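Local coordinates for protein S-adenosylmethionine tRNA ribosyltransferase (Rhodococcus sp., PDB 2NS0) that is of unknown function but has a probable winged helix-turn-helix-like fold and may bind nucleic acid or act on tRNA, at residues E10-L15 / E48-L53; A23-S28 / I77-T82. One frame throughout, in Å; residues are numbered along the deposited sequence.

Overall arrangement
Both interactions build one small domain in which helices 5-18, 27-34 and 43-55 pack beside a short antiparallel sheet, consistent with a winged helix-turn-helix. Interaction 1 crosses the first and third of these helices, while interaction 2 ties the loop and start of helix 27-34 to strand 78-81 at the sheet edge. Their segments alternate along the chain and their centres lie about 9 Å apart. Ile79 joins them: its CD1 is 4.0 Å from Ala50 CB, and its CG2 is 4.1 Å from Ile12 CG2. Leu15 CB also lies 4.0 Å from Ile25 CD1, so loop, strand and helices share one apolar interior. No active site is established here.

Interaction 1: residues E10-L15 / E48-L53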
ATOM      1  N   GLU A  10      -5.100  -7.818  -0.428  1.00 19.87           N
ATOM      2  CA  GLU A  10      -4.389  -9.090  -0.198  1.00 20.38           C
ATOM      3  C   GLU A  10      -2.973  -8.997  -0.697  1.00 19.81           C
ATOM      4  O   GLU A  10      -2.074  -9.545  -0.101  1.00 20.00           O
ATOM      5  CB  GLU A  10      -5.126 -10.247  -0.901  1.00 20.69           C
ATOM      6  CG  GLU A  10      -4.256 -11.491  -1.242  1.00 23.39           C
ATOM      7  CD  GLU A  10      -3.676 -12.218  -0.025  1.00 27.95           C
ATOM      8  OE1 GLU A  10      -3.962 -11.801   1.118  1.00 31.47           O
ATOM      9  OE2 GLU A  10      -2.923 -13.228  -0.210  1.00 29.97           O
ATOM     10  N   CYS A  11      -2.768  -8.262  -1.786  1.00 20.48           N
ATOM     11  CA  CYS A  11      -1.424  -8.050  -2.317  1.00 19.94           C
ATOM     12  C   CYS A  11      -0.569  -7.174  -1.392  1.00 19.67           C
ATOM     13  O   CYS A  11       0.595  -7.506  -1.174  1.00 20.50           O
ATOM     14  CB  CYS A  11      -1.478  -7.463  -3.723  1.00 19.83           C
ATOM     15  SG  CYS A  11       0.169  -7.235  -4.408  1.00 22.94           S
ATOM     16  N   ILE A  12      -1.120  -6.069  -0.868  1.00 19.10           N
ATOM     17  CA  ILE A  12      -0.426  -5.265   0.170  1.00 18.10           C
ATOM     18  C   ILE A  12       0.011  -6.164   1.327  1.00 19.09           C
ATOM     19  O   ILE A  12       1.191  -6.128   1.757  1.00 18.73           O
ATOM     20  CB  ILE A  12      -1.289  -4.083   0.698  1.00 18.93           C
ATOM     21  CG1 ILE A  12      -1.464  -3.015  -0.377  1.00 17.69           C
ATOM     22  CG2 ILE A  12      -0.619  -3.390   1.943  1.00 19.34           C
ATOM     23  CD1 ILE A  12      -2.650  -2.054  -0.148  1.00 17.17           C
ATOM     24  N   ARG A  13      -0.912  -6.994   1.823  1.00 18.59           N
ATOM     25  CA  ARG A  13      -0.601  -7.891   2.975  1.00 19.53           C
ATOM     26  C   ARG A  13       0.472  -8.890   2.602  1.00 19.27           C
ATOM     27  O   ARG A  13       1.384  -9.121   3.359  1.00 21.07           O
ATOM     28  CB  ARG A  13      -1.827  -8.642   3.495  1.00 18.34           C
ATOM     29  CG  ARG A  13      -2.821  -7.726   4.173  1.00 19.83           C
ATOM     30  CD  ARG A  13      -3.945  -8.534   4.774  1.00 22.55           C
ATOM     31  NE  ARG A  13      -5.023  -7.702   5.280  1.00 20.59           N
ATOM     32  CZ  ARG A  13      -6.264  -7.713   4.816  1.00 24.79           C
ATOM     33  NH1 ARG A  13      -6.576  -8.481   3.792  1.00 29.39           N
ATOM     34  NH2 ARG A  13      -7.203  -6.948   5.368  1.00 23.86           N
ATOM     35  N   ALA A  14       0.356  -9.463   1.424  1.00 19.63           N
ATOM     36  CA  ALA A  14       1.273 -10.486   0.972  1.00 20.39           C
ATOM     37  C   ALA A  14       2.666  -9.907   0.826  1.00 21.06           C
ATOM     38  O   ALA A  14       3.641 -10.563   1.218  1.00 20.98           O
ATOM     39  CB  ALA A  14       0.815 -11.059  -0.360  1.00 20.66           C
ATOM     40  N   LEU A  15       2.782  -8.716   0.218  1.00 20.31           N
ATOM     41  CA  LEU A  15       4.112  -8.113   0.041  1.00 20.47           C
ATOM     42  C   LEU A  15       4.703  -7.700   1.392  1.00 20.27           C
ATOM     43  O   LEU A  15       5.852  -7.971   1.648  1.00 21.05           O
ATOM     44  CB  LEU A  15       4.091  -6.927  -0.909  1.00 19.23           C
ATOM     45  CG  LEU A  15       3.734  -7.228  -2.376  1.00 21.33           C
ATOM     46  CD1 LEU A  15       3.556  -5.960  -3.167  1.00 20.08           C
ATOM     47  CD2 LEU A  15       4.752  -8.119  -3.019  1.00 23.11           C
ATOM     48  N   GLU A  48      -6.050   3.790  -2.533  1.00 16.59           N
ATOM     49  CA  GLU A  48      -7.341   3.605  -1.866  1.00 16.76           C
ATOM     50  C   GLU A  48      -7.299   2.386  -0.967  1.00 15.90           C
ATOM     51  O   GLU A  48      -7.747   2.441   0.171  1.00 16.33           O
ATOM     52  CB  GLU A  48      -8.510   3.507  -2.857  1.00 15.49           C
ATOM     53  CG  GLU A  48      -8.789   4.783  -3.610  1.00 19.46           C
ATOM     54  CD  GLU A  48      -9.374   5.860  -2.729  1.00 23.49           C
ATOM     55  OE1 GLU A  48     -10.059   5.538  -1.721  1.00 25.52           O
ATOM     56  OE2 GLU A  48      -9.162   7.046  -3.049  1.00 29.36           O
ATOM     57  N   ALA A  49      -6.734   1.295  -1.482  1.00 15.92           N
ATOM     58  CA  ALA A  49      -6.555   0.069  -0.696  1.00 16.21           C
ATOM     59  C   ALA A  49      -5.719   0.273   0.565  1.00 17.06           C
ATOM     60  O   ALA A  49      -6.141  -0.141   1.673  1.00 19.14           O
ATOM     61  CB  ALA A  49      -5.976  -1.059  -1.573  1.00 14.62           C
ATOM     62  N   ALA A  50      -4.535   0.867   0.409  1.00 17.39           N
ATOM     63  CA  ALA A  50      -3.699   1.262   1.547  1.00 17.94           C
ATOM     64  C   ALA A  50      -4.513   2.132   2.544  1.00 18.36           C
ATOM     65  O   ALA A  50      -4.390   1.986   3.748  1.00 18.01           O
ATOM     66  CB  ALA A  50      -2.437   1.998   1.031  1.00 18.04           C
ATOM     67  N   GLY A  51      -5.362   3.025   2.029  1.00 18.39           N
ATOM     68  CA  GLY A  51      -6.190   3.915   2.902  1.00 17.64           C
ATOM     69  C   GLY A  51      -7.178   3.102   3.739  1.00 17.65           C
ATOM     70  O   GLY A  51      -7.338   3.326   4.945  1.00 17.84           O
ATOM     71  N   ARG A  52      -7.833   2.142   3.101  1.00 17.68           N
ATOM     72  CA  ARG A  52      -8.702   1.230   3.828  1.00 18.67           C
ATOM     73  C   ARG A  52      -7.973   0.401   4.906  1.00 18.16           C
ATOM     74  O   ARG A  52      -8.476   0.257   6.016  1.00 17.85           O
ATOM     75  CB  ARG A  52      -9.491   0.329   2.855  1.00 19.00           C
ATOM     76  CG  ARG A  52     -10.561   1.095   2.064  1.00 19.47           C
ATOM     77  CD  ARG A  52     -11.453   0.150   1.199  1.00 20.15           C
ATOM     78  NE  ARG A  52     -10.650  -0.703   0.327  1.00 20.71           N
ATOM     79  CZ  ARG A  52     -10.271  -0.391  -0.916  1.00 21.55           C
ATOM     80  NH1 ARG A  52     -10.641   0.755  -1.488  1.00 17.95           N
ATOM     81  NH2 ARG A  52      -9.526  -1.250  -1.601  1.00 18.92           N
ATOM     82  N   LEU A  53      -6.798  -0.144   4.588  1.00 17.98           N
ATOM     83  CA  LEU A  53      -6.037  -0.910   5.567  1.00 17.80           C
ATOM     84  C   LEU A  53      -5.465  -0.038   6.684  1.00 17.26           C
ATOM     85  O   LEU A  53      -5.306  -0.489   7.814  1.00 16.91           O
ATOM     86  CB  LEU A  53      -4.915  -1.710   4.884  1.00 17.49           C
ATOM     87  CG  LEU A  53      -5.430  -2.829   3.982  1.00 18.99           C
ATOM     88  CD1 LEU A  53      -4.215  -3.596   3.403  1.00 21.23           C
ATOM     89  CD2 LEU A  53      -6.352  -3.743   4.700  1.00 18.23           C
TER
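Ile12 of helix 5-18 points at Ala49, Ala50 and Leu53 of helix 43-55, two helices whose local axes pass 10.3 Å apart at a crossing angle of -73°. From its CB outward, Ile12 reaches across about one turn of the partner. CB itself lies 4.0 Å from Leu53 CD1, and the CG2 branch meets the same methyl at 3.9 Å, the two side chains reaching toward each other tip to tip. The other branch runs through CG1, which stands anti to the carbonyl carbon (chi1 -69°), and carries CD1 to the alanines: this methyl is 3.8 Å from Ala49 CB and approaches Ala50 N to 3.5 Å. The next residue, Arg13, extends its chain from CG to NE and brings NH2 within 3.4 Å of Leu53 CD2, the two side chains crossing obliquely. Its NE forms a salt bridge with Glu58, while Arg52 is paired similarly with Glu9 of helix 5-18. The small alanines let the isoleucine tip come close to the helix backbone. Contact across the two segments is therefore chiefly apolar and buried, with the arginine lying along its margin and its charge answered by Glu58 rather than by helix 43-55.

Interaction 2: residues A23-S28 / I77-T82; sequences ASICPS and IRIRWT
Ile25 and Ile79 form a single antiparallel bridge, a hydrogen-bonded pair in which Ile25 N donates to Ile79 O at 2.9 Å and Ile79 N donates to Ile25 O at 2.7 Å. The loop ahead of helix 27-34 thus runs briefly beside strand 78-81, whose other edge bonds to strand 59-63. Arg78 wraps back over this loop because its chain bends at chi2 and chi3 (-53° and -62°). Its NE gives Ser24 OG a nearly straight bond of 2.7 Å, with the hydroxyl oxygen at the edge of the guanidinium and in its plane. NH2 adds weak bonds to that oxygen and to Ser24 O, while Ile25 O and Cys26 N lie over one face of the group. Towards the helix start, Pro27 CG packs 3.7 Å from Ile77 CG1, the two side chains crossing at about a right angle. Ile25 CG1 meets Ile79 CB at 3.8 Å, and Leu16 of helix 5-18 also packs on Ile25. At the other end a water accepts from Trp81 N and donates to Ala23 O, carrying the link past the bridge. Cys26 takes the N-cap position, its N bonded to Asp29. Backbone bonds, the Arg78-Ser24 bonds and apolar packing together fix the entry to helix 27-34 against the sheet edge, with Ser24 fixing the orientation of the guanidinium.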
ATOM      1  N   ALA A  23      10.451  -2.854   7.733  1.00 21.23           N
ATOM      2  CA  ALA A  23      10.449  -2.607   6.281  1.00 21.42           C
ATOM      3  C   ALA A  23       9.144  -2.004   5.747  1.00 21.47           C
ATOM      4  O   ALA A  23       8.117  -1.959   6.430  1.00 22.29           O
ATOM      5  CB  ALA A  23      10.796  -3.874   5.513  1.00 21.88           C
ATOM      6  N   SER A  24       9.201  -1.511   4.514  1.00 21.04           N
ATOM      7  CA  SER A  24       8.037  -0.961   3.884  1.00 19.94           C
ATOM      8  C   SER A  24       8.071  -1.266   2.387  1.00 19.92           C
ATOM      9  O   SER A  24       9.075  -1.761   1.862  1.00 19.23           O
ATOM     10  CB  SER A  24       7.952   0.538   4.134  1.00 19.47           C
ATOM     11  OG  SER A  24       8.948   1.201   3.385  1.00 21.24           O
ATOM     12  N   ILE A  25       6.924  -1.007   1.735  1.00 18.71           N
ATOM     13  CA  ILE A  25       6.730  -1.172   0.311  1.00 17.15           C
ATOM     14  C   ILE A  25       6.201   0.138  -0.182  1.00 16.61           C
ATOM     15  O   ILE A  25       5.856   1.004   0.611  1.00 15.49           O
ATOM     16  CB  ILE A  25       5.733  -2.346  -0.076  1.00 17.49           C
ATOM     17  CG1 ILE A  25       4.316  -2.117   0.489  1.00 16.05           C
ATOM     18  CG2 ILE A  25       6.335  -3.724   0.315  1.00 16.62           C
ATOM     19  CD1 ILE A  25       3.268  -3.123   0.001  1.00 17.54           C
ATOM     20  N   CYS A  26       6.156   0.284  -1.496  1.00 15.83           N
ATOM     21  CA  CYS A  26       5.569   1.471  -2.102  1.00 15.81           C
ATOM     22  C   CYS A  26       4.418   0.990  -2.984  1.00 15.86           C
ATOM     23  O   CYS A  26       4.302  -0.223  -3.290  1.00 15.14           O
ATOM     24  CB  CYS A  26       6.627   2.239  -2.918  1.00 15.06           C
ATOM     25  SG  CYS A  26       7.406   1.247  -4.205  1.00 18.49           S
ATOM     26  N   PRO A  27       3.526   1.912  -3.355  1.00 15.73           N
ATOM     27  CA  PRO A  27       2.377   1.554  -4.207  1.00 15.83           C
ATOM     28  C   PRO A  27       2.775   0.847  -5.526  1.00 16.75           C
ATOM     29  O   PRO A  27       2.109  -0.087  -5.937  1.00 17.23           O
ATOM     30  CB  PRO A  27       1.724   2.918  -4.519  1.00 15.72           C
ATOM     31  CG  PRO A  27       2.114   3.795  -3.378  1.00 15.94           C
ATOM     32  CD  PRO A  27       3.509   3.325  -2.935  1.00 14.96           C
ATOM     33  N   SER A  28       3.860   1.263  -6.168  1.00 17.63           N
ATOM     34  CA  SER A  28       4.285   0.566  -7.384  1.00 17.33           C
ATOM     35  C   SER A  28       4.657  -0.907  -7.156  1.00 17.88           C
ATOM     36  O   SER A  28       4.506  -1.698  -8.068  1.00 17.09           O
ATOM     37  CB  SER A  28       5.373   1.336  -8.173  1.00 18.11           C
ATOM     38  OG  SER A  28       6.689   1.240  -7.602  1.00 18.11           O
ATOM     39  N   ILE A  77       5.067   7.599  -1.375  1.00 17.20           N
ATOM     40  CA  ILE A  77       4.733   7.278  -0.022  1.00 16.98           C
ATOM     41  C   ILE A  77       5.251   5.861   0.268  1.00 16.81           C
ATOM     42  O   ILE A  77       5.591   5.113  -0.660  1.00 17.01           O
ATOM     43  CB  ILE A  77       3.198   7.330   0.224  1.00 16.94           C
ATOM     44  CG1 ILE A  77       2.466   6.349  -0.761  1.00 18.49           C
ATOM     45  CG2 ILE A  77       2.690   8.825   0.183  1.00 16.37           C
ATOM     46  CD1 ILE A  77       0.955   6.088  -0.565  1.00 16.09           C
ATOM     47  N   ARG A  78       5.311   5.511   1.549  1.00 17.35           N
ATOM     48  CA  ARG A  78       5.725   4.161   1.981  1.00 17.42           C
ATOM     49  C   ARG A  78       4.566   3.477   2.687  1.00 17.34           C
ATOM     50  O   ARG A  78       3.754   4.151   3.307  1.00 16.20           O
ATOM     51  CB  ARG A  78       6.906   4.254   2.959  1.00 18.11           C
ATOM     52  CG  ARG A  78       8.172   4.923   2.412  1.00 17.26           C
ATOM     53  CD  ARG A  78       8.641   4.278   1.097  1.00 17.40           C
ATOM     54  NE  ARG A  78       9.001   2.851   1.216  1.00 13.52           N
ATOM     55  CZ  ARG A  78       9.454   2.138   0.185  1.00 14.47           C
ATOM     56  NH1 ARG A  78       9.591   2.709  -0.999  1.00 15.21           N
ATOM     57  NH2 ARG A  78       9.780   0.864   0.311  1.00 16.52           N
ATOM     58  N   ILE A  79       4.479   2.145   2.596  1.00 17.81           N
ATOM     59  CA  ILE A  79       3.437   1.383   3.339  1.00 17.49           C
ATOM     60  C   ILE A  79       4.091   0.366   4.256  1.00 18.02           C
ATOM     61  O   ILE A  79       4.933  -0.387   3.799  1.00 18.23           O
ATOM     62  CB  ILE A  79       2.443   0.641   2.375  1.00 17.52           C
ATOM     63  CG1 ILE A  79       1.890   1.605   1.308  1.00 18.52           C
ATOM     64  CG2 ILE A  79       1.322  -0.042   3.141  1.00 17.20           C
ATOM     65  CD1 ILE A  79       1.261   0.868   0.034  1.00 18.94           C
ATOM     66  N   ARG A  80       3.714   0.359   5.538  1.00 17.09           N
ATOM     67  CA  ARG A  80       4.313  -0.514   6.558  1.00 17.66           C
ATOM     68  C   ARG A  80       3.211  -1.110   7.443  1.00 17.71           C
ATOM     69  O   ARG A  80       2.124  -0.516   7.610  1.00 18.07           O
ATOM     70  CB  ARG A  80       5.319   0.279   7.455  1.00 16.55           C
ATOM     71  CG  ARG A  80       4.644   1.286   8.409  1.00 15.73           C
ATOM     72  CD  ARG A  80       5.616   2.349   8.873  1.00 19.51           C
ATOM     73  NE  ARG A  80       5.079   3.115  10.000  1.00 20.27           N
ATOM     74  CZ  ARG A  80       5.696   4.117  10.627  1.00 21.23           C
ATOM     75  NH1 ARG A  80       6.930   4.559  10.270  1.00 15.87           N
ATOM     76  NH2 ARG A  80       5.062   4.671  11.643  1.00 18.25           N
ATOM     77  N   TRP A  81       3.473  -2.288   7.996  1.00 18.88           N
ATOM     78  CA  TRP A  81       2.649  -2.813   9.089  1.00 18.55           C
ATOM     79  C   TRP A  81       2.655  -1.799  10.231  1.00 20.04           C
ATOM     80  O   TRP A  81       3.698  -1.216  10.566  1.00 19.68           O
ATOM     81  CB  TRP A  81       3.267  -4.104   9.606  1.00 19.60           C
ATOM     82  CG  TRP A  81       3.153  -5.324   8.713  1.00 17.44           C
ATOM     83  CD1 TRP A  81       4.165  -6.187   8.374  1.00 18.04           C
ATOM     84  CD2 TRP A  81       1.963  -5.821   8.068  1.00 18.06           C
ATOM     85  NE1 TRP A  81       3.679  -7.187   7.592  1.00 16.88           N
ATOM     86  CE2 TRP A  81       2.331  -6.987   7.376  1.00 17.15           C
ATOM     87  CE3 TRP A  81       0.615  -5.399   8.038  1.00 15.66           C
ATOM     88  CZ2 TRP A  81       1.397  -7.771   6.642  1.00 19.93           C
ATOM     89  CZ3 TRP A  81      -0.307  -6.150   7.313  1.00 19.68           C
ATOM     90  CH2 TRP A  81       0.090  -7.332   6.614  1.00 18.64           C
ATOM     91  N   THR A  82       1.503  -1.573  10.841  1.00 20.22           N
ATOM     92  CA  THR A  82       1.457  -0.899  12.133  1.00 21.58           C
ATOM     93  C   THR A  82       2.223  -1.751  13.165  1.00 23.58           C
ATOM     94  O   THR A  82       2.088  -2.994  13.204  1.00 23.13           O
ATOM     95  CB  THR A  82       0.008  -0.725  12.584  1.00 21.00           C
ATOM     96  OG1 THR A  82      -0.696  -0.025  11.567  1.00 19.09           O
ATOM     97  CG2 THR A  82      -0.113   0.086  13.866  1.00 21.36           C
TER
HETATM   98  O   HOH W   1       6.205  -3.440   7.609  1.00 13.15           O